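Local coordinates for protein GH62 hydrolase (Scytalidium thermophilum, PDB 4PVA) that probably removes arabinofuranose side groups from arabinoxylan as a family GH62 alpha-L-arabinofuranosidase, an activity that serves lignocellulose breakdown, at residues W289-H295 with Y319-P324. Numbering follows the deposited sequence.
Sequences WTKSISH and YQGVDP. With PO4 (phosphate ion), chain F.
Gln320 holds its carboxamide between Ser294 and a phosphate ion: NE2 donates to Ser294 OG at 3.0 Å, from a direction tilted out of the amide plane, and to phosphate O4 at 3.1 Å. His295 meets the same oxygen within the plane of its ring, ND1 to O4 being 2.8 Å and almost straight at 174°. A glutamine suits this place because its carboxamide carries both an acceptor and a donor, OE1 accepting from the backbone N of Asp47 while NE2 donates; Ser294 OG, turned opposite its own backbone N (chi1 176°) and toward Gln320, also bonds to Glu243. A leucine here would probably leave Ser294 OG and phosphate O4 without this donor and the N of Asp47 without its acceptor. In the backbone, Ser294 and Gln320 form an antiparallel hydrogen-bonded pair where the loop leading to strand 296-298 joins strand 316-321, within the five-bladed beta-propeller of GH62 enzymes. The phosphate, probably from the crystallisation liquor, also binds Lys46, Arg251 and Tyr330, consistent with an anion-accepting pocket. On the neighbouring residue, the Tyr319 ring receives Ile293 CD1 over one face, 4.1 Å from its centroid, a CH-pi contact suited to a branched aliphatic chain. Trp289 and Tyr319 approach each other from opposite directions, their six-membered rings at 25° but slid so far apart that they barely overlap. Gly321, having no CB, lets the indole and Thr290 CG2 close in on its backbone, with Trp289 CZ3 3.5 Å from Gly321 C. Thr290 divides its branches: CG2 sits over the indole and at the tyrosine edge, while OG1 accepts from Val322 N (3.0 Å) and donates to a lone pair of Ser292 O.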
ATOM      1  N   TRP A 289     -20.868   5.351  -1.107  1.00 29.68           N
ATOM      2  CA  TRP A 289     -20.386   5.659  -2.459  1.00 27.66           C
ATOM      3  C   TRP A 289     -19.554   4.543  -3.089  1.00 24.37           C
ATOM      4  O   TRP A 289     -19.140   4.641  -4.230  1.00 25.19           O
ATOM      5  CB  TRP A 289     -19.560   6.958  -2.424  1.00 26.86           C
ATOM      6  CG  TRP A 289     -18.375   6.874  -1.486  1.00 23.94           C
ATOM      7  CD1 TRP A 289     -18.404   6.989  -0.120  1.00 23.18           C
ATOM      8  CD2 TRP A 289     -16.999   6.678  -1.841  1.00 22.93           C
ATOM      9  NE1 TRP A 289     -17.129   6.848   0.392  1.00 21.85           N
ATOM     10  CE2 TRP A 289     -16.256   6.691  -0.644  1.00 22.18           C
ATOM     11  CE3 TRP A 289     -16.318   6.529  -3.062  1.00 24.70           C
ATOM     12  CZ2 TRP A 289     -14.886   6.549  -0.611  1.00 23.05           C
ATOM     13  CZ3 TRP A 289     -14.940   6.380  -3.025  1.00 25.17           C
ATOM     14  CH2 TRP A 289     -14.247   6.380  -1.792  1.00 24.50           C
ATOM     15  N   THR A 290     -19.263   3.495  -2.340  1.00 21.33           N
ATOM     16  CA  THR A 290     -18.471   2.377  -2.839  1.00 19.89           C
ATOM     17  C   THR A 290     -18.856   1.120  -2.082  1.00 19.31           C
ATOM     18  O   THR A 290     -19.259   1.204  -0.908  1.00 20.45           O
ATOM     19  CB  THR A 290     -16.963   2.671  -2.654  1.00 19.01           C
ATOM     20  OG1 THR A 290     -16.172   1.615  -3.212  1.00 18.78           O
ATOM     21  CG2 THR A 290     -16.604   2.858  -1.193  1.00 18.69           C
ATOM     22  N   LYS A 291     -18.811  -0.014  -2.748  1.00 18.92           N
ATOM     23  CA  LYS A 291     -18.905  -1.316  -2.092  1.00 19.67           C
ATOM     24  C   LYS A 291     -17.560  -2.024  -1.976  1.00 19.09           C
ATOM     25  O   LYS A 291     -17.461  -3.069  -1.408  1.00 20.18           O
ATOM     26  CB  LYS A 291     -19.860  -2.245  -2.828  1.00 21.55           C
ATOM     27  CG  LYS A 291     -21.267  -1.691  -2.780  1.00 24.54           C
ATOM     28  CD  LYS A 291     -22.294  -2.580  -3.434  1.00 28.04           C
ATOM     29  CE  LYS A 291     -23.681  -2.087  -3.098  1.00 32.75           C
ATOM     30  NZ  LYS A 291     -24.702  -2.946  -3.749  1.00 37.55           N
ATOM     31  N   SER A 292     -16.528  -1.395  -2.533  1.00 11.58           N
ATOM     32  CA  SER A 292     -15.164  -1.885  -2.510  1.00 11.80           C
ATOM     33  C   SER A 292     -14.321  -1.048  -1.586  1.00 11.51           C
ATOM     34  O   SER A 292     -14.365   0.173  -1.623  1.00 12.19           O
ATOM     35  CB  SER A 292     -14.585  -1.841  -3.916  1.00 12.42           C
ATOM     36  OG  SER A 292     -15.054  -2.972  -4.648  1.00 13.78           O
ATOM     37  N   ILE A 293     -13.503  -1.730  -0.787  1.00 11.08           N
ATOM     38  CA  ILE A 293     -12.466  -1.124   0.046  1.00 11.09           C
ATOM     39  C   ILE A 293     -11.152  -1.654  -0.542  1.00 10.67           C
ATOM     40  O   ILE A 293     -10.790  -2.815  -0.292  1.00 10.70           O
ATOM     41  CB  ILE A 293     -12.600  -1.516   1.520  1.00 11.56           C
ATOM     42  CG1 ILE A 293     -14.038  -1.252   2.039  1.00 12.34           C
ATOM     43  CG2 ILE A 293     -11.539  -0.798   2.332  1.00 12.16           C
ATOM     44  CD1 ILE A 293     -14.470   0.208   2.082  1.00 12.69           C
ATOM     45  N   SER A 294     -10.464  -0.841  -1.342  1.00 10.58           N
ATOM     46  CA  SER A 294      -9.384  -1.335  -2.198  1.00 10.60           C
ATOM     47  C   SER A 294      -8.062  -0.604  -2.002  1.00 10.88           C
ATOM     48  O   SER A 294      -8.042   0.590  -1.737  1.00 11.62           O
ATOM     49  CB  SER A 294      -9.850  -1.261  -3.645  1.00 10.57           C
ATOM     50  OG  SER A 294      -8.862  -1.633  -4.581  1.00 10.80           O
ATOM     51  N   HIS A 295      -6.968  -1.342  -2.161  1.00 10.88           N
ATOM     52  CA  HIS A 295      -5.622  -0.826  -2.304  1.00 10.70           C
ATOM     53  C   HIS A 295      -5.306   0.287  -1.346  1.00 10.69           C
ATOM     54  O   HIS A 295      -4.726   1.304  -1.717  1.00 11.50           O
ATOM     55  CB  HIS A 295      -5.337  -0.389  -3.757  1.00 10.97           C
ATOM     56  CG  HIS A 295      -3.916  -0.613  -4.180  1.00 11.31           C
ATOM     57  ND1 HIS A 295      -3.551  -0.793  -5.498  1.00 11.66           N
ATOM     58  CD2 HIS A 295      -2.778  -0.691  -3.464  1.00 11.46           C
ATOM     59  CE1 HIS A 295      -2.239  -0.980  -5.562  1.00 11.63           C
ATOM     60  NE2 HIS A 295      -1.753  -0.937  -4.340  1.00 11.44           N
ATOM     61  N   TYR A 319      -8.034   4.638   1.414  1.00 11.20           N
ATOM     62  CA  TYR A 319      -8.305   3.602   0.432  1.00 11.19           C
ATOM     63  C   TYR A 319      -8.905   4.161  -0.836  1.00 11.37           C
ATOM     64  O   TYR A 319      -9.313   5.334  -0.889  1.00 12.09           O
ATOM     65  CB  TYR A 319      -9.210   2.504   1.038  1.00 11.08           C
ATOM     66  CG  TYR A 319     -10.668   2.960   1.241  1.00 11.08           C
ATOM     67  CD1 TYR A 319     -11.065   3.670   2.362  1.00 11.35           C
ATOM     68  CD2 TYR A 319     -11.603   2.664   0.293  1.00 11.57           C
ATOM     69  CE1 TYR A 319     -12.373   4.077   2.496  1.00 11.93           C
ATOM     70  CE2 TYR A 319     -12.923   3.058   0.399  1.00 12.17           C
ATOM     71  CZ  TYR A 319     -13.303   3.773   1.525  1.00 12.34           C
ATOM     72  OH  TYR A 319     -14.656   4.087   1.635  1.00 13.45           O
ATOM     73  N   GLN A 320      -8.926   3.359  -1.906  1.00 10.67           N
ATOM     74  CA  GLN A 320      -9.609   3.720  -3.134  1.00 11.20           C
ATOM     75  C   GLN A 320     -10.965   3.014  -3.188  1.00 11.19           C
ATOM     76  O   GLN A 320     -11.090   1.837  -2.905  1.00 11.00           O
ATOM     77  CB  GLN A 320      -8.768   3.433  -4.369  1.00 11.43           C
ATOM     78  CG  GLN A 320      -8.550   1.941  -4.671  1.00 11.54           C
ATOM     79  CD  GLN A 320      -7.523   1.636  -5.738  1.00 11.87           C
ATOM     80  OE1 GLN A 320      -6.635   2.433  -5.999  1.00 12.54           O
ATOM     81  NE2 GLN A 320      -7.640   0.480  -6.357  1.00 11.81           N
ATOM     82  N   GLY A 321     -11.991   3.798  -3.543  1.00 11.51           N
ATOM     83  CA  GLY A 321     -13.347   3.283  -3.733  1.00 11.81           C
ATOM     84  C   GLY A 321     -13.892   3.780  -5.045  1.00 12.10           C
ATOM     85  O   GLY A 321     -13.319   4.670  -5.692  1.00 12.57           O
ATOM     86  N   VAL A 322     -14.979   3.179  -5.471  1.00 12.52           N
ATOM     87  CA  VAL A 322     -15.543   3.512  -6.771  1.00 13.15           C
ATOM     88  C   VAL A 322     -17.018   3.219  -6.744  1.00 13.91           C
ATOM     89  O   VAL A 322     -17.455   2.291  -6.093  1.00 13.26           O
ATOM     90  CB  VAL A 322     -14.810   2.698  -7.881  1.00 13.38           C
ATOM     91  CG1 VAL A 322     -15.043   1.218  -7.762  1.00 13.60           C
ATOM     92  CG2 VAL A 322     -15.192   3.175  -9.266  1.00 14.16           C
ATOM     93  N   ASP A 323     -17.781   4.017  -7.486  1.00 14.92           N
ATOM     94  CA  ASP A 323     -19.209   3.789  -7.644  1.00 16.94           C
ATOM     95  C   ASP A 323     -19.404   2.390  -8.213  1.00 17.66           C
ATOM     96  O   ASP A 323     -18.840   2.074  -9.265  1.00 18.32           O
ATOM     97  CB  ASP A 323     -19.751   4.856  -8.614  1.00 18.85           C
ATOM     98  CG  ASP A 323     -21.253   4.756  -8.860  1.00 20.66           C
ATOM     99  OD1 ASP A 323     -21.869   3.726  -8.577  1.00 21.98           O
ATOM    100  OD2 ASP A 323     -21.777   5.762  -9.397  1.00 25.35           O
ATOM    101  N   PRO A 324     -20.170   1.519  -7.520  1.00 19.11           N
ATOM    102  CA  PRO A 324     -20.343   0.140  -7.966  1.00 20.21           C
ATOM    103  C   PRO A 324     -21.035   0.019  -9.306  1.00 22.75           C
ATOM    104  O   PRO A 324     -20.933  -1.028  -9.937  1.00 25.21           O
ATOM    105  CB  PRO A 324     -21.168  -0.519  -6.839  1.00 20.73           C
ATOM    106  CG  PRO A 324     -21.770   0.585  -6.090  1.00 20.48           C
ATOM    107  CD  PRO A 324     -20.899   1.791  -6.267  1.00 19.21           C
TER
HETATM  108  P   PO4 F 505      -5.755  -1.815  -8.516  0.80 10.79           P
HETATM  109  O1  PO4 F 505      -6.824  -2.479  -7.615  0.80 11.97           O
HETATM  110  O2  PO4 F 505      -4.722  -2.895  -8.907  0.80 12.88           O
HETATM  111  O3  PO4 F 505      -6.459  -1.386  -9.782  0.80 13.16           O
HETATM  112  O4  PO4 F 505      -5.136  -0.714  -7.795  0.80 11.32           O
HETATM  113  O   HOH W   1     -17.685  -0.318  -5.334  1.00 15.66           O